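Local structure of outer membrane protein OMP121 (Bacteroides thetaiotaomicron, 5FQ8) at residues M654-F657 against S662-V665; T45-E50 against G66-V71. The protein probably carries nutrients across the outer membrane as a TonB-dependent transporter, a beta barrel closed by an internal plug domain. All coordinates share one frame; numbering follows the deposited sequence.

Overall arrangement
The two contacts illustrate how a TonB-dependent receptor is built from a barrel wall and a plug. Interaction 1 pairs neighbouring strands of the wall close to the turn of a hairpin, its centre about 33 Å from the centre of the chain. Interaction 2 belongs to the plug and joins 45-50 to the loop 66-71, its centre about 18 Å from that of the chain. The two centres lie about 16 Å apart on the same side of the chain's centre, with nearest atoms about 6 Å apart. Interaction 1 combines backbone hydrogen bonds with side-chain packing; interaction 2 has side-chain contacts and no hydrogen bond between its segments. Both lie away from the calcium, magnesium and lipid sites.

Interaction 1: residues M654-F657 against S662-V665; sequences MAFF and SFDV
Met654 and Phe663 face each other as a hydrogen-bonded pair of antiparallel strands, and their side chains run side by side in the same direction. Met654 CB and CG come in obliquely over the rim of the Phe663 ring, CB nearest to CE2 and CG 3.8 Å from it, and SD goes on to the edge, 5.1 Å from the ring centroid. With SD 75° off the ring normal, this is an edge-on Met-aromatic contact. Phe663 places CG between its own backbone N and carbonyl carbon (chi1 83°), which turns the ring across the pairing, so that Met654 N sits over one face, offset toward the rim. Phe656 adds a looser apolar contact on the same side of the strands, its CE2 at the edge of the Phe663 ring, 4.2 Å from Phe663 CD2. Beneath, Met654 N reaches Phe663 O at 3.0 Å, and Phe663 N reaches Met654 O at 2.9 Å, both bonds nearly straight. Ser662 CA adds a CA-H...O contact to Met654 O. Ala655 and Ser662, a non-hydrogen-bonded pair, turn their side chains to the other face. This is the end of the hairpin formed by strands 643-656 and 661-680, with strands 582-596 and 697-712 flanking it in the barrel wall. Paired amides thus satisfy each other within the wall, and an apolar surface of sulfur and aromatic rings lies above them, consistent with a face turned to lipid.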
loop_
_atom_site.group_PDB
_atom_site.type_symbol
_atom_site.label_atom_id
_atom_site.label_comp_id
_atom_site.label_asym_id
_atom_site.label_seq_id
_atom_site.Cartn_x
_atom_site.Cartn_y
_atom_site.Cartn_z
ATOM N N MET B 654 36.790 -22.385 43.129
ATOM C CA MET B 654 38.097 -22.785 43.623
ATOM C C MET B 654 39.018 -23.179 42.480
ATOM O O MET B 654 38.586 -23.777 41.493
ATOM C CB MET B 654 38.008 -23.952 44.602
ATOM C CG MET B 654 37.419 -23.619 45.939
ATOM S SD MET B 654 37.520 -25.019 47.031
ATOM C CE MET B 654 36.791 -24.361 48.506
ATOM N N ALA B 655 40.296 -22.856 42.634
ATOM C CA ALA B 655 41.327 -23.281 41.705
ATOM C C ALA B 655 42.425 -23.986 42.484
ATOM O O ALA B 655 42.590 -23.765 43.683
ATOM C CB ALA B 655 41.892 -22.101 40.922
ATOM N N PHE B 656 43.162 -24.853 41.798
ATOM C CA PHE B 656 44.203 -25.639 42.443
ATOM C C PHE B 656 45.408 -25.761 41.525
ATOM O O PHE B 656 45.312 -25.563 40.312
ATOM C CB PHE B 656 43.715 -27.045 42.810
ATOM C CG PHE B 656 42.411 -27.073 43.548
ATOM C CD1 PHE B 656 42.371 -26.864 44.913
ATOM C CD2 PHE B 656 41.228 -27.337 42.881
ATOM C CE1 PHE B 656 41.179 -26.907 45.597
ATOM C CE2 PHE B 656 40.033 -27.368 43.555
ATOM C CZ PHE B 656 40.003 -27.154 44.914
ATOM N N PHE B 657 46.542 -26.102 42.126
ATOM C CA PHE B 657 47.772 -26.453 41.416
ATOM C C PHE B 657 48.089 -25.446 40.317
ATOM O O PHE B 657 48.201 -25.786 39.142
ATOM C CB PHE B 657 47.676 -27.861 40.845
ATOM C CG PHE B 657 47.128 -28.873 41.813
ATOM C CD1 PHE B 657 47.525 -28.883 43.138
ATOM C CD2 PHE B 657 46.198 -29.805 41.397
ATOM C CE1 PHE B 657 47.004 -29.814 44.021
ATOM C CE2 PHE B 657 45.670 -30.733 42.271
ATOM C CZ PHE B 657 46.072 -30.740 43.584
ATOM N N SER B 662 40.201 -26.182 38.260
ATOM C CA SER B 662 39.362 -25.033 38.573
ATOM C C SER B 662 37.906 -25.416 38.382
ATOM O O SER B 662 37.564 -26.062 37.389
ATOM C CB SER B 662 39.728 -23.841 37.683
ATOM O OG SER B 662 38.706 -22.869 37.675
ATOM N N PHE B 663 37.058 -25.036 39.338
ATOM C CA PHE B 663 35.631 -25.313 39.253
ATOM C C PHE B 663 34.834 -24.140 39.806
ATOM O O PHE B 663 35.286 -23.424 40.698
ATOM C CB PHE B 663 35.228 -26.588 40.006
ATOM C CG PHE B 663 35.026 -26.383 41.479
ATOM C CD1 PHE B 663 33.787 -26.036 41.987
ATOM C CD2 PHE B 663 36.077 -26.541 42.358
ATOM C CE1 PHE B 663 33.607 -25.832 43.329
ATOM C CE2 PHE B 663 35.901 -26.352 43.703
ATOM C CZ PHE B 663 34.668 -25.993 44.193
ATOM N N ASP B 664 33.625 -23.972 39.279
ATOM C CA ASP B 664 32.708 -22.918 39.692
ATOM C C ASP B 664 31.323 -23.529 39.772
ATOM O O ASP B 664 30.909 -24.226 38.847
ATOM C CB ASP B 664 32.735 -21.739 38.708
ATOM C CG ASP B 664 31.946 -20.552 39.194
ATOM O OD1 ASP B 664 32.479 -19.740 39.963
ATOM O OD2 ASP B 664 30.784 -20.419 38.797
ATOM N N VAL B 665 30.632 -23.306 40.892
ATOM C CA VAL B 665 29.291 -23.834 41.118
ATOM C C VAL B 665 28.400 -22.721 41.635
ATOM O O VAL B 665 28.757 -22.031 42.590
ATOM C CB VAL B 665 29.280 -25.000 42.120
ATOM C CG1 VAL B 665 27.883 -25.596 42.210
ATOM C CG2 VAL B 665 30.259 -26.039 41.710
#

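Interaction 2: residues T45-E50 against G66-V71; sequences TSVGGE and GKIAGV
The nearest CA atoms of the two segments, those of Thr45 and Ile68, are 7.3 Å apart, and no hydrogen bond links the segments. Residues 45-48 form a strand that leads through Gly48, at the N-cap position, into helix 49-54. Opposite them the chain is irregular, and a type II turn runs from Ile68 to Val71, its Val71 N to Ile68 O bond a weak 3.4 Å. The setting is the plug domain, where strand 44-48 edges a four-stranded mixed sheet beside strand 138-144, and Ile68 also packs on Ile143 of that neighbour. The side chains of Thr45 and Ile68 overlap alongside one another, Ile68 pointing one way and Thr45 the other. Ile68 CG2 meets Thr45 OG1 at 3.6 Å, and that polar atom is hydrogen-bonded to Lys145 NZ. Ile68 sets CG1 beside its backbone N (chi1 -59°), and the extended branch carries CD1 to 4.0 Å from Thr45 CG2 and 4.2 Å from Val47 CG2. Losing these branches to an alanine here would probably open a gap beside Thr45 and Val47 and deprive Ile143 of a partner. Val47 also packs on Ile52 of helix 49-54.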
loop_
_atom_site.group_PDB
_atom_site.type_symbol
_atom_site.label_atom_id
_atom_site.label_comp_id
_atom_site.label_asym_id
_atom_site.label_seq_id
_atom_site.Cartn_x
_atom_site.Cartn_y
_atom_site.Cartn_z
ATOM N N THR B 45 30.776 -15.061 33.733
ATOM C CA THR B 45 31.757 -15.758 32.916
ATOM C C THR B 45 32.447 -14.764 31.995
ATOM O O THR B 45 31.785 -13.918 31.390
ATOM C CB THR B 45 31.103 -16.857 32.106
ATOM O OG1 THR B 45 30.618 -17.869 32.982
ATOM C CG2 THR B 45 32.099 -17.472 31.167
ATOM N N SER B 46 33.774 -14.852 31.908
ATOM C CA SER B 46 34.556 -13.999 31.030
ATOM C C SER B 46 35.057 -14.818 29.859
ATOM O O SER B 46 35.505 -15.949 30.043
ATOM C CB SER B 46 35.738 -13.366 31.762
ATOM O OG SER B 46 35.315 -12.663 32.908
ATOM N N VAL B 47 34.947 -14.263 28.660
ATOM C CA VAL B 47 35.551 -14.829 27.465
ATOM C C VAL B 47 36.237 -13.708 26.712
ATOM O O VAL B 47 35.678 -12.618 26.569
ATOM C CB VAL B 47 34.525 -15.516 26.550
ATOM C CG1 VAL B 47 35.225 -16.121 25.360
ATOM C CG2 VAL B 47 33.788 -16.566 27.302
ATOM N N GLY B 48 37.427 -13.968 26.242
ATOM C CA GLY B 48 38.125 -12.993 25.451
ATOM C C GLY B 48 37.847 -13.164 23.980
ATOM O O GLY B 48 37.403 -14.221 23.523
ATOM N N GLY B 49 38.129 -12.101 23.241
ATOM C CA GLY B 49 37.716 -12.059 21.856
ATOM C C GLY B 49 38.301 -13.180 21.033
ATOM O O GLY B 49 37.668 -13.660 20.097
ATOM N N GLU B 50 39.505 -13.618 21.386
ATOM C CA GLU B 50 40.175 -14.653 20.622
ATOM C C GLU B 50 39.339 -15.925 20.576
ATOM O O GLU B 50 39.206 -16.550 19.518
ATOM C CB GLU B 50 41.541 -14.894 21.237
ATOM C CG GLU B 50 42.585 -15.498 20.327
ATOM C CD GLU B 50 43.866 -15.770 21.069
ATOM O OE1 GLU B 50 44.335 -14.863 21.784
ATOM O OE2 GLU B 50 44.374 -16.901 20.965
ATOM N N GLY B 66 26.509 -23.551 24.008
ATOM C CA GLY B 66 26.873 -24.674 24.847
ATOM C C GLY B 66 28.228 -24.579 25.506
ATOM O O GLY B 66 28.806 -25.606 25.863
ATOM N N LYS B 67 28.759 -23.377 25.679
ATOM C CA LYS B 67 30.080 -23.201 26.267
ATOM C C LYS B 67 30.049 -22.516 27.618
ATOM O O LYS B 67 31.107 -22.322 28.214
ATOM C CB LYS B 67 30.986 -22.402 25.324
ATOM C CG LYS B 67 31.278 -23.071 23.996
ATOM C CD LYS B 67 32.376 -22.345 23.254
ATOM C CE LYS B 67 33.005 -23.198 22.153
ATOM N NZ LYS B 67 32.002 -23.673 21.151
ATOM N N ILE B 68 28.879 -22.132 28.114
ATOM C CA ILE B 68 28.763 -21.343 29.336
ATOM C C ILE B 68 27.529 -21.798 30.091
ATOM O O ILE B 68 26.442 -21.896 29.517
ATOM C CB ILE B 68 28.672 -19.836 29.042
ATOM C CG1 ILE B 68 29.898 -19.363 28.285
ATOM C CG2 ILE B 68 28.546 -19.065 30.326
ATOM C CD1 ILE B 68 29.842 -17.937 27.946
ATOM N N ALA B 69 27.692 -22.075 31.371
ATOM C CA ALA B 69 26.593 -22.625 32.143
ATOM C C ALA B 69 25.505 -21.588 32.322
ATOM O O ALA B 69 25.781 -20.422 32.599
ATOM C CB ALA B 69 27.089 -23.109 33.503
ATOM N N GLY B 70 24.262 -22.026 32.160
ATOM C CA GLY B 70 23.108 -21.175 32.365
ATOM C C GLY B 70 22.809 -20.200 31.254
ATOM O O GLY B 70 21.923 -19.359 31.422
ATOM N N VAL B 71 23.522 -20.275 30.136
ATOM C CA VAL B 71 23.354 -19.355 29.024
ATOM C C VAL B 71 22.976 -20.194 27.810
ATOM O O VAL B 71 23.833 -20.807 27.164
ATOM C CB VAL B 71 24.610 -18.515 28.770
ATOM C CG1 VAL B 71 24.375 -17.559 27.616
ATOM C CG2 VAL B 71 24.973 -17.735 30.009
#